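Long-range contacts in Dps family DNA-binding stress response protein (Thermosynechococcus elongatus, PDB 2C41), which probably oxidises and stores iron and may bind DNA, as a twelve-subunit Dps cage that serves as an antioxidant in a thermophilic cyanobacterium: residues S53-M58 with Q137-H142; D60-R65 with D130-L135; M98-I103 with E148-G153; K16-N21 with E107-E112. All coordinates share one frame; numbering follows the deposited sequence.

Interaction 1 of 4, residues S53-M58 with Q137-H142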
loop_
_atom_site.group_PDB
_atom_site.type_symbol
_atom_site.label_atom_id
_atom_site.label_comp_id
_atom_site.label_asym_id
_atom_site.label_seq_id
_atom_site.Cartn_x
_atom_site.Cartn_y
_atom_site.Cartn_z
ATOM N N SER C 53 -0.969 20.576 -10.656
ATOM C CA SER C 53 -1.034 19.134 -10.946
ATOM C C SER C 53 -2.387 18.696 -11.482
ATOM O O SER C 53 -2.460 17.806 -12.328
ATOM C CB SER C 53 -0.681 18.312 -9.706
ATOM O OG SER C 53 0.708 18.392 -9.466
ATOM N N GLU C 54 -3.457 19.305 -10.972
ATOM C CA GLU C 54 -4.801 19.005 -11.447
ATOM C C GLU C 54 -5.035 19.512 -12.862
ATOM O O GLU C 54 -5.630 18.815 -13.678
ATOM C CB GLU C 54 -5.849 19.543 -10.481
ATOM C CG GLU C 54 -5.871 18.752 -9.173
ATOM C CD GLU C 54 -7.040 19.127 -8.293
ATOM O OE1 GLU C 54 -7.790 18.208 -7.901
ATOM O OE2 GLU C 54 -7.215 20.332 -8.007
ATOM N N VAL C 55 -4.533 20.703 -13.159
ATOM C CA VAL C 55 -4.567 21.219 -14.530
ATOM C C VAL C 55 -3.708 20.340 -15.447
ATOM O O VAL C 55 -4.124 19.996 -16.547
ATOM C CB VAL C 55 -4.099 22.682 -14.608
ATOM C CG1 VAL C 55 -3.946 23.117 -16.064
ATOM C CG2 VAL C 55 -5.089 23.605 -13.879
ATOM N N PHE C 56 -2.530 19.948 -14.960
ATOM C CA PHE C 56 -1.628 19.093 -15.727
ATOM C C PHE C 56 -2.322 17.855 -16.280
ATOM O O PHE C 56 -2.165 17.530 -17.461
ATOM C CB PHE C 56 -0.439 18.634 -14.870
ATOM C CG PHE C 56 0.428 17.618 -15.559
ATOM C CD1 PHE C 56 0.280 16.258 -15.289
ATOM C CD2 PHE C 56 1.369 18.021 -16.501
ATOM C CE1 PHE C 56 1.074 15.311 -15.940
ATOM C CE2 PHE C 56 2.170 17.079 -17.159
ATOM C CZ PHE C 56 2.017 15.726 -16.874
ATOM N N ALA C 57 -3.076 17.171 -15.417
ATOM C CA ALA C 57 -3.762 15.925 -15.767
ATOM C C ALA C 57 -4.713 16.114 -16.940
ATOM O O ALA C 57 -4.995 15.172 -17.687
ATOM C CB ALA C 57 -4.516 15.390 -14.564
ATOM N N MET C 58 -5.212 17.337 -17.100
ATOM C CA MET C 58 -6.155 17.645 -18.165
ATOM C C MET C 58 -5.527 17.655 -19.547
ATOM O O MET C 58 -6.225 17.447 -20.541
ATOM C CB MET C 58 -6.812 18.999 -17.910
ATOM C CG MET C 58 -7.537 19.055 -16.584
ATOM S SD MET C 58 -8.351 20.657 -16.463
ATOM C CE MET C 58 -8.787 20.668 -14.730
ATOM N N GLN C 137 -15.465 21.771 -13.272
ATOM C CA GLN C 137 -15.668 21.782 -11.819
ATOM C C GLN C 137 -14.343 21.927 -11.068
ATOM O O GLN C 137 -14.274 22.584 -10.028
ATOM C CB GLN C 137 -16.434 20.535 -11.365
ATOM C CG GLN C 137 -17.840 20.464 -11.970
ATOM C CD GLN C 137 -18.507 19.121 -11.767
ATOM O OE1 GLN C 137 -18.731 18.357 -12.731
ATOM N NE2 GLN C 137 -18.809 18.805 -10.512
ATOM N N THR C 138 -13.289 21.318 -11.610
ATOM C CA THR C 138 -11.949 21.477 -11.036
ATOM C C THR C 138 -11.487 22.938 -11.166
ATOM O O THR C 138 -10.962 23.517 -10.218
ATOM C CB THR C 138 -10.965 20.486 -11.683
ATOM O OG1 THR C 138 -11.359 19.161 -11.304
ATOM C CG2 THR C 138 -9.539 20.742 -11.221
ATOM N N HIS C 139 -11.710 23.537 -12.332
ATOM C CA HIS C 139 -11.416 24.963 -12.511
ATOM C C HIS C 139 -12.208 25.848 -11.548
ATOM O O HIS C 139 -11.676 26.827 -10.995
ATOM C CB HIS C 139 -11.640 25.374 -13.965
ATOM C CG HIS C 139 -10.470 25.070 -14.842
ATOM N ND1 HIS C 139 -10.436 23.996 -15.706
ATOM C CD2 HIS C 139 -9.268 25.678 -14.949
ATOM C CE1 HIS C 139 -9.270 23.972 -16.325
ATOM N NE2 HIS C 139 -8.541 24.979 -15.879
ATOM N N GLN C 140 -13.473 25.490 -11.330
ATOM C CA GLN C 140 -14.307 26.241 -10.383
ATOM C C GLN C 140 -13.776 26.120 -8.950
ATOM O O GLN C 140 -13.812 27.092 -8.183
ATOM C CB GLN C 140 -15.768 25.822 -10.503
ATOM C CG GLN C 140 -16.363 26.301 -11.826
ATOM C CD GLN C 140 -17.675 25.642 -12.203
ATOM O OE1 GLN C 140 -17.924 24.467 -11.903
ATOM N NE2 GLN C 140 -18.519 26.399 -12.910
ATOM N N LYS C 141 -13.256 24.945 -8.600
ATOM C CA LYS C 141 -12.633 24.753 -7.282
ATOM C C LYS C 141 -11.389 25.627 -7.136
ATOM O O LYS C 141 -11.225 26.332 -6.135
ATOM C CB LYS C 141 -12.266 23.284 -7.042
ATOM C CG LYS C 141 -11.614 23.044 -5.665
ATOM C CD LYS C 141 -11.178 21.585 -5.472
ATOM C CE LYS C 141 -9.977 21.235 -6.363
ATOM N NZ LYS C 141 -9.308 19.978 -5.923
ATOM N N HIS C 142 -10.535 25.598 -8.157
ATOM C CA HIS C 142 -9.300 26.380 -8.175
ATOM C C HIS C 142 -9.580 27.869 -8.033
ATOM O O HIS C 142 -8.909 28.566 -7.270
ATOM C CB HIS C 142 -8.534 26.133 -9.473
ATOM C CG HIS C 142 -7.963 24.750 -9.593
ATOM N ND1 HIS C 142 -7.371 24.291 -10.750
ATOM C CD2 HIS C 142 -7.887 23.733 -8.701
ATOM C CE1 HIS C 142 -6.953 23.050 -10.567
ATOM N NE2 HIS C 142 -7.259 22.685 -9.333
#
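Polar contacts centre on Glu54, whose OE2 takes two donors from the facing helix. His142 NE2 reaches Glu54 OE2 at 2.7 Å with an N-H...O angle of 162°; OE2 lies close to the imidazole plane, while the carboxylate itself is tilted from it, and the donor arrives on the anti side of OE2, 31° out of the carboxylate plane. Lys141 NZ takes the syn lone pair of the same oxygen, 3.0 Å from Glu54 OE2, in a salt bridge, with a weak second bond to OE1. The lysine chain bends at its third torsion, which carries its amine across the glutamate at about a right angle. An alanine in place of Glu54 would probably leave Lys141 without its counter-charge here and His142 NE2 without this acceptor.

Apolar contacts lie deeper. Val55 CG2 meets the edge of the His142 ring, 3.8 Å from CE1. Met58 CE packs on Thr138 CG2 at 3.6 Å, while its sulfur sits obliquely to the His139 ring, 4.4 Å from the centroid.

The axes of these segments run antiparallel at 159° and approach to 10.7 Å, as expected for neighbouring helices 41-68 and 126-149 in the four-helix bundle of a ferritin-like subunit.

Interaction 2 of 4, residues D60-R65 with D130-L135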
loop_
_atom_site.group_PDB
_atom_site.type_symbol
_atom_site.label_atom_id
_atom_site.label_comp_id
_atom_site.label_asym_id
_atom_site.label_seq_id
_atom_site.Cartn_x
_atom_site.Cartn_y
_atom_site.Cartn_z
ATOM N N ASP C 60 -3.382 15.581 -21.105
ATOM C CA ASP C 60 -3.488 14.313 -21.814
ATOM C C ASP C 60 -4.943 13.937 -22.120
ATOM O O ASP C 60 -5.231 13.388 -23.185
ATOM C CB ASP C 60 -2.795 13.199 -21.035
ATOM C CG ASP C 60 -2.565 11.973 -21.884
ATOM O OD1 ASP C 60 -3.279 10.980 -21.674
ATOM O OD2 ASP C 60 -1.712 12.021 -22.790
ATOM N N GLU C 61 -5.861 14.257 -21.205
ATOM C CA GLU C 61 -7.284 13.963 -21.407
ATOM C C GLU C 61 -7.837 14.709 -22.624
ATOM O O GLU C 61 -8.544 14.128 -23.452
ATOM C CB GLU C 61 -8.101 14.362 -20.183
ATOM C CG GLU C 61 -7.832 13.548 -18.953
ATOM C CD GLU C 61 -9.032 13.548 -18.051
ATOM O OE1 GLU C 61 -9.108 14.421 -17.169
ATOM O OE2 GLU C 61 -9.918 12.702 -18.261
ATOM N N LEU C 62 -7.511 15.997 -22.709
ATOM C CA LEU C 62 -7.972 16.851 -23.804
ATOM C C LEU C 62 -7.291 16.502 -25.127
ATOM O O LEU C 62 -7.925 16.526 -26.188
ATOM C CB LEU C 62 -7.753 18.325 -23.457
ATOM C CG LEU C 62 -8.647 18.858 -22.330
ATOM C CD1 LEU C 62 -8.042 20.149 -21.734
ATOM C CD2 LEU C 62 -10.075 19.077 -22.838
ATOM N N ALA C 63 -6.006 16.161 -25.057
ATOM C CA ALA C 63 -5.259 15.774 -26.246
ATOM C C ALA C 63 -5.774 14.462 -26.815
ATOM O O ALA C 63 -6.068 14.364 -28.004
ATOM C CB ALA C 63 -3.774 15.672 -25.931
ATOM N N GLU C 64 -5.915 13.457 -25.957
ATOM C CA GLU C 64 -6.350 12.146 -26.437
ATOM C C GLU C 64 -7.819 12.125 -26.869
ATOM O O GLU C 64 -8.207 11.312 -27.714
ATOM C CB GLU C 64 -5.989 11.051 -25.432
ATOM C CG GLU C 64 -4.470 11.018 -25.180
ATOM C CD GLU C 64 -3.944 9.673 -24.755
ATOM O OE1 GLU C 64 -4.687 8.900 -24.098
ATOM O OE2 GLU C 64 -2.768 9.405 -25.078
ATOM N N ARG C 65 -8.624 13.049 -26.335
ATOM C CA ARG C 65 -10.007 13.186 -26.804
ATOM C C ARG C 65 -10.044 13.468 -28.311
ATOM O O ARG C 65 -10.863 12.893 -29.031
ATOM C CB ARG C 65 -10.771 14.263 -26.025
ATOM C CG ARG C 65 -12.295 14.261 -26.298
ATOM C CD ARG C 65 -13.003 13.030 -25.687
ATOM N NE ARG C 65 -14.355 12.859 -26.238
ATOM C CZ ARG C 65 -15.006 11.698 -26.287
ATOM N NH1 ARG C 65 -16.223 11.635 -26.827
ATOM N NH2 ARG C 65 -14.446 10.594 -25.801
ATOM N N ASP C 130 -19.257 15.715 -21.636
ATOM C CA ASP C 130 -19.010 15.193 -20.292
ATOM C C ASP C 130 -17.612 15.560 -19.797
ATOM O O ASP C 130 -17.448 15.947 -18.644
ATOM C CB ASP C 130 -19.195 13.671 -20.245
ATOM C CG ASP C 130 -18.928 13.103 -18.869
ATOM O OD1 ASP C 130 -19.724 13.380 -17.946
ATOM O OD2 ASP C 130 -17.903 12.414 -18.701
ATOM N N LEU C 131 -16.619 15.440 -20.673
ATOM C CA LEU C 131 -15.248 15.790 -20.342
ATOM C C LEU C 131 -15.181 17.243 -19.869
ATOM O O LEU C 131 -14.656 17.524 -18.792
ATOM C CB LEU C 131 -14.322 15.553 -21.546
ATOM C CG LEU C 131 -12.834 15.871 -21.368
ATOM C CD1 LEU C 131 -12.234 15.123 -20.184
ATOM C CD2 LEU C 131 -12.071 15.561 -22.651
ATOM N N TYR C 132 -15.746 18.157 -20.657
ATOM C CA TYR C 132 -15.762 19.569 -20.282
ATOM C C TYR C 132 -16.534 19.812 -18.988
ATOM O O TYR C 132 -16.147 20.655 -18.168
ATOM C CB TYR C 132 -16.360 20.422 -21.411
ATOM C CG TYR C 132 -15.466 20.568 -22.626
ATOM C CD1 TYR C 132 -15.995 20.495 -23.917
ATOM C CD2 TYR C 132 -14.090 20.787 -22.487
ATOM C CE1 TYR C 132 -15.179 20.627 -25.032
ATOM C CE2 TYR C 132 -13.267 20.923 -23.597
ATOM C CZ TYR C 132 -13.821 20.844 -24.866
ATOM O OH TYR C 132 -13.005 21.001 -25.955
ATOM N N THR C 133 -17.630 19.074 -18.821
ATOM C CA THR C 133 -18.495 19.202 -17.643
ATOM C C THR C 133 -17.764 18.782 -16.365
ATOM O O THR C 133 -17.905 19.424 -15.324
ATOM C CB THR C 133 -19.792 18.415 -17.820
ATOM O OG1 THR C 133 -20.522 18.962 -18.926
ATOM C CG2 THR C 133 -20.671 18.496 -16.562
ATOM N N ARG C 134 -16.976 17.713 -16.456
ATOM C CA ARG C 134 -16.157 17.264 -15.321
ATOM C C ARG C 134 -15.006 18.236 -15.039
ATOM O O ARG C 134 -14.805 18.673 -13.898
ATOM C CB ARG C 134 -15.626 15.845 -15.571
ATOM C CG ARG C 134 -14.614 15.359 -14.522
ATOM C CD ARG C 134 -14.380 13.855 -14.590
ATOM N NE ARG C 134 -14.022 13.388 -15.931
ATOM C CZ ARG C 134 -12.803 13.458 -16.473
ATOM N NH1 ARG C 134 -12.612 12.993 -17.705
ATOM N NH2 ARG C 134 -11.773 13.971 -15.798
ATOM N N LEU C 135 -14.250 18.569 -16.082
ATOM C CA LEU C 135 -13.062 19.403 -15.915
ATOM C C LEU C 135 -13.380 20.804 -15.405
ATOM O O LEU C 135 -12.626 21.366 -14.607
ATOM C CB LEU C 135 -12.244 19.479 -17.211
ATOM C CG LEU C 135 -11.635 18.172 -17.755
ATOM C CD1 LEU C 135 -10.670 18.496 -18.902
ATOM C CD2 LEU C 135 -10.949 17.360 -16.650
#
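Leu131 CG stands opposite its own backbone N, which sends the two methyls toward helix 41-68, CD2 to Arg65 and CD1 to Glu61. Arg134 starts out in the same sense but bends at chi3 (53°), and this turn brings the guanidinium edge round to meet the Glu61 carboxylate at the end of an extended chain.

The charged pair meets end-on, with one nitrogen to each oxygen. Arg134 NH1 is 2.8 Å from Glu61 OE2, and Arg134 NH2 is 3.0 Å from Glu61 OE1 with a nearly straight N-H...O angle of 170°. Both oxygens are approached on their syn sides and the two planes are only 27° apart, so the paired bonds restrain rotation of both groups. A glutamine in place of Glu61 would probably lose the charge that matches Arg134 and one of the two acceptors in this fork.

Beside it runs an apolar seam. Leu62 CG and Leu135 CD1 meet tip to tip at 4.0 Å, and Leu62 CD2 lies 3.8 Å from Tyr132 CE2, the two side chains at about a right angle. Leu131 CD2 slides along the aliphatic part of Arg65, 3.8 Å from CB, while the Arg65 guanidinium goes to Asp125 and Thr128 of its own chain and to Gln140 of a neighbouring subunit.

Segments 60-65 and 130-135, on helices 41-68 and 126-149, run nearly antiparallel. Tyr132 continues the packing onto helices 6-35 and 95-122, through Leu15 and Met113, and its hydroxyl bonds to Thr14.

Interaction 3 of 4, residues M98-I103 with E148-G153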
loop_
_atom_site.group_PDB
_atom_site.type_symbol
_atom_site.label_atom_id
_atom_site.label_comp_id
_atom_site.label_asym_id
_atom_site.label_seq_id
_atom_site.Cartn_x
_atom_site.Cartn_y
_atom_site.Cartn_z
ATOM N N MET C 98 0.022 37.223 -9.101
ATOM C CA MET C 98 -0.027 35.831 -9.578
ATOM C C MET C 98 -1.419 35.241 -9.388
ATOM O O MET C 98 -1.981 34.617 -10.298
ATOM C CB MET C 98 0.972 34.958 -8.814
ATOM C CG MET C 98 2.429 35.268 -9.105
ATOM S SD MET C 98 3.485 34.275 -8.024
ATOM C CE MET C 98 5.023 35.175 -8.220
ATOM N N ILE C 99 -1.960 35.436 -8.194
ATOM C CA ILE C 99 -3.290 34.938 -7.838
ATOM C C ILE C 99 -4.381 35.579 -8.712
ATOM O O ILE C 99 -5.251 34.874 -9.228
ATOM C CB ILE C 99 -3.563 35.094 -6.328
ATOM C CG1 ILE C 99 -2.566 34.226 -5.530
ATOM C CG2 ILE C 99 -5.004 34.688 -5.992
ATOM C CD1 ILE C 99 -2.700 34.331 -4.013
ATOM N N GLU C 100 -4.308 36.894 -8.895
ATOM C CA GLU C 100 -5.261 37.610 -9.742
ATOM C C GLU C 100 -5.200 37.123 -11.196
ATOM O O GLU C 100 -6.236 36.926 -11.835
ATOM C CB GLU C 100 -5.028 39.116 -9.649
ATOM C CG GLU C 100 -5.218 39.679 -8.236
ATOM C CD GLU C 100 -6.610 40.225 -7.965
ATOM O OE1 GLU C 100 -7.582 39.756 -8.607
ATOM O OE2 GLU C 100 -6.733 41.124 -7.097
ATOM N N GLU C 101 -3.984 36.927 -11.701
ATOM C CA GLU C 101 -3.768 36.406 -13.054
ATOM C C GLU C 101 -4.372 35.008 -13.192
ATOM O O GLU C 101 -5.070 34.721 -14.166
ATOM C CB GLU C 101 -2.268 36.360 -13.370
ATOM C CG GLU C 101 -1.941 35.931 -14.788
ATOM C CD GLU C 101 -0.468 36.076 -15.098
ATOM O OE1 GLU C 101 -0.111 37.052 -15.784
ATOM O OE2 GLU C 101 0.331 35.234 -14.635
ATOM N N ALA C 102 -4.099 34.147 -12.211
ATOM C CA ALA C 102 -4.634 32.780 -12.202
ATOM C C ALA C 102 -6.160 32.786 -12.240
ATOM O O ALA C 102 -6.765 32.051 -13.026
ATOM C CB ALA C 102 -4.129 32.006 -10.979
ATOM N N ILE C 103 -6.777 33.622 -11.403
ATOM C CA ILE C 103 -8.234 33.725 -11.359
ATOM C C ILE C 103 -8.797 34.121 -12.725
ATOM O O ILE C 103 -9.720 33.472 -13.231
ATOM C CB ILE C 103 -8.700 34.727 -10.296
ATOM C CG1 ILE C 103 -8.442 34.157 -8.898
ATOM C CG2 ILE C 103 -10.195 35.030 -10.460
ATOM C CD1 ILE C 103 -8.417 35.207 -7.802
ATOM N N GLU C 148 -10.315 33.218 -2.332
ATOM C CA GLU C 148 -10.247 33.302 -0.870
ATOM C C GLU C 148 -8.977 34.012 -0.395
ATOM O O GLU C 148 -9.021 34.776 0.564
ATOM C CB GLU C 148 -10.358 31.915 -0.222
ATOM C CG GLU C 148 -11.729 31.240 -0.401
ATOM C CD GLU C 148 -12.883 32.130 0.055
ATOM O OE1 GLU C 148 -13.932 32.173 -0.633
ATOM O OE2 GLU C 148 -12.729 32.817 1.088
ATOM N N PHE C 149 -7.853 33.766 -1.069
ATOM C CA PHE C 149 -6.586 34.406 -0.689
ATOM C C PHE C 149 -6.629 35.927 -0.833
ATOM O O PHE C 149 -5.858 36.642 -0.191
ATOM C CB PHE C 149 -5.433 33.831 -1.497
ATOM C CG PHE C 149 -4.904 32.540 -0.948
ATOM C CD1 PHE C 149 -5.448 31.320 -1.348
ATOM C CD2 PHE C 149 -3.869 32.545 -0.016
ATOM C CE1 PHE C 149 -4.950 30.116 -0.830
ATOM C CE2 PHE C 149 -3.365 31.353 0.509
ATOM C CZ PHE C 149 -3.903 30.139 0.105
ATOM N N LEU C 150 -7.545 36.410 -1.670
ATOM C CA LEU C 150 -7.665 37.840 -1.931
ATOM C C LEU C 150 -8.665 38.553 -1.016
ATOM O O LEU C 150 -8.766 39.789 -1.059
ATOM C CB LEU C 150 -8.011 38.074 -3.400
ATOM C CG LEU C 150 -6.906 38.230 -4.463
ATOM C CD1 LEU C 150 -5.521 37.697 -4.094
ATOM C CD2 LEU C 150 -7.409 37.699 -5.782
ATOM N N ALA C 151 -9.397 37.787 -0.204
ATOM C CA ALA C 151 -10.340 38.363 0.758
ATOM C C ALA C 151 -9.580 39.033 1.898
ATOM O O ALA C 151 -8.467 38.633 2.229
ATOM C CB ALA C 151 -11.289 37.307 1.299
ATOM N N LYS C 152 -10.181 40.061 2.483
ATOM C CA LYS C 152 -9.575 40.736 3.631
ATOM C C LYS C 152 -10.489 40.692 4.853
ATOM O O LYS C 152 -11.617 40.187 4.792
ATOM C CB LYS C 152 -9.206 42.181 3.297
ATOM C CG LYS C 152 -8.203 42.349 2.160
ATOM C CD LYS C 152 -7.913 43.828 1.983
ATOM C CE LYS C 152 -7.643 44.201 0.548
ATOM N NZ LYS C 152 -6.203 44.054 0.225
ATOM N N GLY C 153 -9.990 41.217 5.966
ATOM C CA GLY C 153 -10.770 41.286 7.191
ATOM C C GLY C 153 -10.858 39.977 7.948
ATOM O O GLY C 153 -11.822 39.759 8.670
#
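Leu150 inserts between three side chains of helix 95-122, and the contact is carried by carbon packing, with no hydrogen bond between the two segments. Its CD1 lies against Ile99, 3.6 Å from CG2, the two chains sliding past each other in opposite directions. Its CD2 points the other way along the helix and meets Ile103 CD1 tip to tip at 3.4 Å, tighter than usual for two methyl carbons. The leucine chi2 of 19° departs from a staggered value; together with the short methyl pair this suggests a locally strained fit.

A second apolar contact lies one residue earlier, where Ile99 CD1 is 3.7 Å from Phe149 CB. The touch is at the root of the phenylalanine, for the ring leads away to pack on Leu44 and Leu47 of helix 41-68.

Mixed contact comes from Glu100. Its chain bends at chi2 (-94°), which brings the carboxylate against the leucine, Glu100 CD within 3.4 Å of Leu150 CD2, the two side chains crossing at a slant. This is contact of a polar end with a methyl.

In the tail that follows, Gly153 O accepts a hydrogen bond from Tyr37 of a neighbouring subunit, while Leu156 of another subunit packs on Ile99 and Leu150. The contact thus joins the C-terminal end of helix 126-149 to helix 95-122 in the four-helix bundle of a Dps subunit, at a place where the bundle meets other members of the twelve-subunit shell.

Interaction 4 of 4, residues K16-N21 with E107-E112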
loop_
_atom_site.group_PDB
_atom_site.type_symbol
_atom_site.label_atom_id
_atom_site.label_comp_id
_atom_site.label_asym_id
_atom_site.label_seq_id
_atom_site.Cartn_x
_atom_site.Cartn_y
_atom_site.Cartn_z
ATOM N N LYS C 16 -8.523 21.514 -29.278
ATOM C CA LYS C 16 -7.172 22.042 -29.476
ATOM C C LYS C 16 -6.943 23.284 -28.614
ATOM O O LYS C 16 -5.910 23.403 -27.945
ATOM C CB LYS C 16 -6.909 22.344 -30.957
ATOM C CG LYS C 16 -6.835 21.101 -31.826
ATOM C CD LYS C 16 -5.930 21.362 -33.023
ATOM C CE LYS C 16 -6.435 20.759 -34.323
ATOM N NZ LYS C 16 -7.187 19.470 -34.259
ATOM N N ARG C 17 -7.912 24.200 -28.628
ATOM C CA ARG C 17 -7.836 25.409 -27.812
ATOM C C ARG C 17 -7.779 25.061 -26.322
ATOM O O ARG C 17 -6.948 25.599 -25.585
ATOM C CB ARG C 17 -9.027 26.336 -28.096
ATOM C CG ARG C 17 -9.085 27.576 -27.182
ATOM C CD ARG C 17 -10.130 28.619 -27.654
ATOM N NE ARG C 17 -11.317 28.012 -28.266
ATOM C CZ ARG C 17 -12.268 27.342 -27.609
ATOM N NH1 ARG C 17 -12.195 27.170 -26.295
ATOM N NH2 ARG C 17 -13.301 26.837 -28.283
ATOM N N GLU C 18 -8.667 24.161 -25.899
ATOM C CA GLU C 18 -8.744 23.756 -24.507
ATOM C C GLU C 18 -7.449 23.062 -24.064
ATOM O O GLU C 18 -6.921 23.344 -22.979
ATOM C CB GLU C 18 -9.970 22.865 -24.286
ATOM C CG GLU C 18 -11.312 23.610 -24.452
ATOM C CD GLU C 18 -11.765 24.342 -23.193
ATOM O OE1 GLU C 18 -11.023 24.347 -22.182
ATOM O OE2 GLU C 18 -12.882 24.915 -23.210
ATOM N N GLN C 19 -6.933 22.181 -24.918
ATOM C CA GLN C 19 -5.685 21.470 -24.622
ATOM C C GLN C 19 -4.531 22.461 -24.476
ATOM O O GLN C 19 -3.765 22.392 -23.520
ATOM C CB GLN C 19 -5.354 20.466 -25.723
ATOM C CG GLN C 19 -4.001 19.775 -25.520
ATOM C CD GLN C 19 -3.386 19.279 -26.809
ATOM O OE1 GLN C 19 -2.193 18.972 -26.859
ATOM N NE2 GLN C 19 -4.186 19.202 -27.857
ATOM N N ALA C 20 -4.427 23.379 -25.437
ATOM C CA ALA C 20 -3.403 24.426 -25.411
ATOM C C ALA C 20 -3.507 25.267 -24.140
ATOM O O ALA C 20 -2.485 25.564 -23.518
ATOM C CB ALA C 20 -3.508 25.322 -26.668
ATOM N N ASN C 21 -4.739 25.618 -23.752
ATOM C CA ASN C 21 -4.984 26.351 -22.507
ATOM C C ASN C 21 -4.513 25.588 -21.272
ATOM O O ASN C 21 -3.955 26.181 -20.352
ATOM C CB ASN C 21 -6.458 26.746 -22.346
ATOM C CG ASN C 21 -6.865 27.900 -23.256
ATOM O OD1 ASN C 21 -8.059 28.167 -23.440
ATOM N ND2 ASN C 21 -5.887 28.589 -23.818
ATOM N N GLU C 107 -11.204 31.921 -15.065
ATOM C CA GLU C 107 -12.516 32.421 -15.463
ATOM C C GLU C 107 -12.711 32.329 -16.977
ATOM O O GLU C 107 -13.793 31.971 -17.450
ATOM C CB GLU C 107 -12.716 33.842 -14.933
ATOM C CG GLU C 107 -12.988 33.816 -13.434
ATOM C CD GLU C 107 -13.196 35.170 -12.819
ATOM O OE1 GLU C 107 -12.891 36.193 -13.479
ATOM O OE2 GLU C 107 -13.647 35.199 -11.653
ATOM N N LEU C 108 -11.657 32.632 -17.733
ATOM C CA LEU C 108 -11.706 32.468 -19.188
ATOM C C LEU C 108 -11.960 30.999 -19.538
ATOM O O LEU C 108 -12.831 30.697 -20.364
ATOM C CB LEU C 108 -10.426 32.984 -19.873
ATOM C CG LEU C 108 -10.299 32.824 -21.398
ATOM C CD1 LEU C 108 -9.366 33.859 -21.988
ATOM C CD2 LEU C 108 -9.822 31.428 -21.793
ATOM N N ILE C 109 -11.204 30.097 -18.918
ATOM C CA ILE C 109 -11.362 28.662 -19.182
ATOM C C ILE C 109 -12.757 28.155 -18.801
ATOM O O ILE C 109 -13.364 27.393 -19.559
ATOM C CB ILE C 109 -10.272 27.829 -18.491
ATOM C CG1 ILE C 109 -8.910 28.131 -19.138
ATOM C CG2 ILE C 109 -10.594 26.325 -18.589
ATOM C CD1 ILE C 109 -7.716 27.544 -18.385
ATOM N N ILE C 110 -13.264 28.590 -17.647
ATOM C CA ILE C 110 -14.612 28.212 -17.197
ATOM C C ILE C 110 -15.664 28.655 -18.224
ATOM O O ILE C 110 -16.534 27.880 -18.613
ATOM C CB ILE C 110 -14.946 28.793 -15.799
ATOM C CG1 ILE C 110 -14.095 28.089 -14.722
ATOM C CG2 ILE C 110 -16.454 28.662 -15.490
ATOM C CD1 ILE C 110 -14.021 28.848 -13.397
ATOM N N THR C 111 -15.562 29.898 -18.676
ATOM C CA THR C 111 -16.474 30.393 -19.706
ATOM C C THR C 111 -16.367 29.544 -20.975
ATOM O O THR C 111 -17.385 29.098 -21.511
ATOM C CB THR C 111 -16.237 31.879 -20.016
ATOM O OG1 THR C 111 -16.608 32.647 -18.865
ATOM C CG2 THR C 111 -17.075 32.344 -21.226
ATOM N N GLU C 112 -15.139 29.319 -21.431
ATOM C CA GLU C 112 -14.905 28.523 -22.633
ATOM C C GLU C 112 -15.404 27.085 -22.511
ATOM O O GLU C 112 -15.981 26.556 -23.462
ATOM C CB GLU C 112 -13.431 28.543 -23.032
ATOM C CG GLU C 112 -12.982 29.899 -23.588
ATOM C CD GLU C 112 -11.626 29.857 -24.257
ATOM O OE1 GLU C 112 -11.238 30.881 -24.860
ATOM O OE2 GLU C 112 -10.936 28.816 -24.188
#
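The Arg17 guanidinium presents its edge to Glu112, with OE2 near its plane, and the two flat groups stand 79° apart. The salt bridge runs from Arg17 NH1 to Glu112 OE2 at 3.0 Å, but its N-H...O angle of 142° makes the hydrogen bond weak. The bend at chi3 turns the guanidinium toward Glu112; Arg17 CD, set by the extended torsions before it, lies 3.6 Å from Glu112 OE2. The stronger polar partners lie beyond the two segments: Asp116 forms a salt bridge with Arg17 NH1, and Thr85 is bonded to Glu112 OE1.

The axes of segments 16-21 and 107-112 run antiparallel at 157° and approach to 11.3 Å, their helices 6-35 and 95-122 being a pair within the ferritin-like four-helix bundle. Arg17 and Glu18 meet Glu112 in a salt-bridge network in which the Arg17 NH1 to Glu18 OE2 link is long, 3.9 Å. Like charges come near, with 4.5 Å between Glu18 OE2 and Glu112 OE2, and the arginine probably offsets part of that repulsion.

Apolar packing is sparse: Ile109 CD1 rests 4.2 Å from Asn21 CB, and Ile109 CG2, 4.1 Å from Glu18 OE1, also packs against His139 of helix 126-149.

How the interactions relate
Interactions 1 and 2 join the same helices, 41-68 and 126-149, and touch through Met58 and Leu135. Each pairs a partly exposed glutamate with basic residues above buried apolar chains, but a histidine and a lysine meet the first glutamate, an arginine the second. Interaction 2 is buried, interaction 1 only partly. Interaction 4, nearest the chain's centre, links helices 6-35 and 95-122 by a partly buried charged network, packing on interaction 1 through Ile109 and His139 and on interaction 2 through Glu18 and Tyr132. Interaction 3, centred about 17 Å from the chain's centre, is nonetheless buried, largely apolar and without cross-segment hydrogen bonds, where helix 126-149 gives way to the tail.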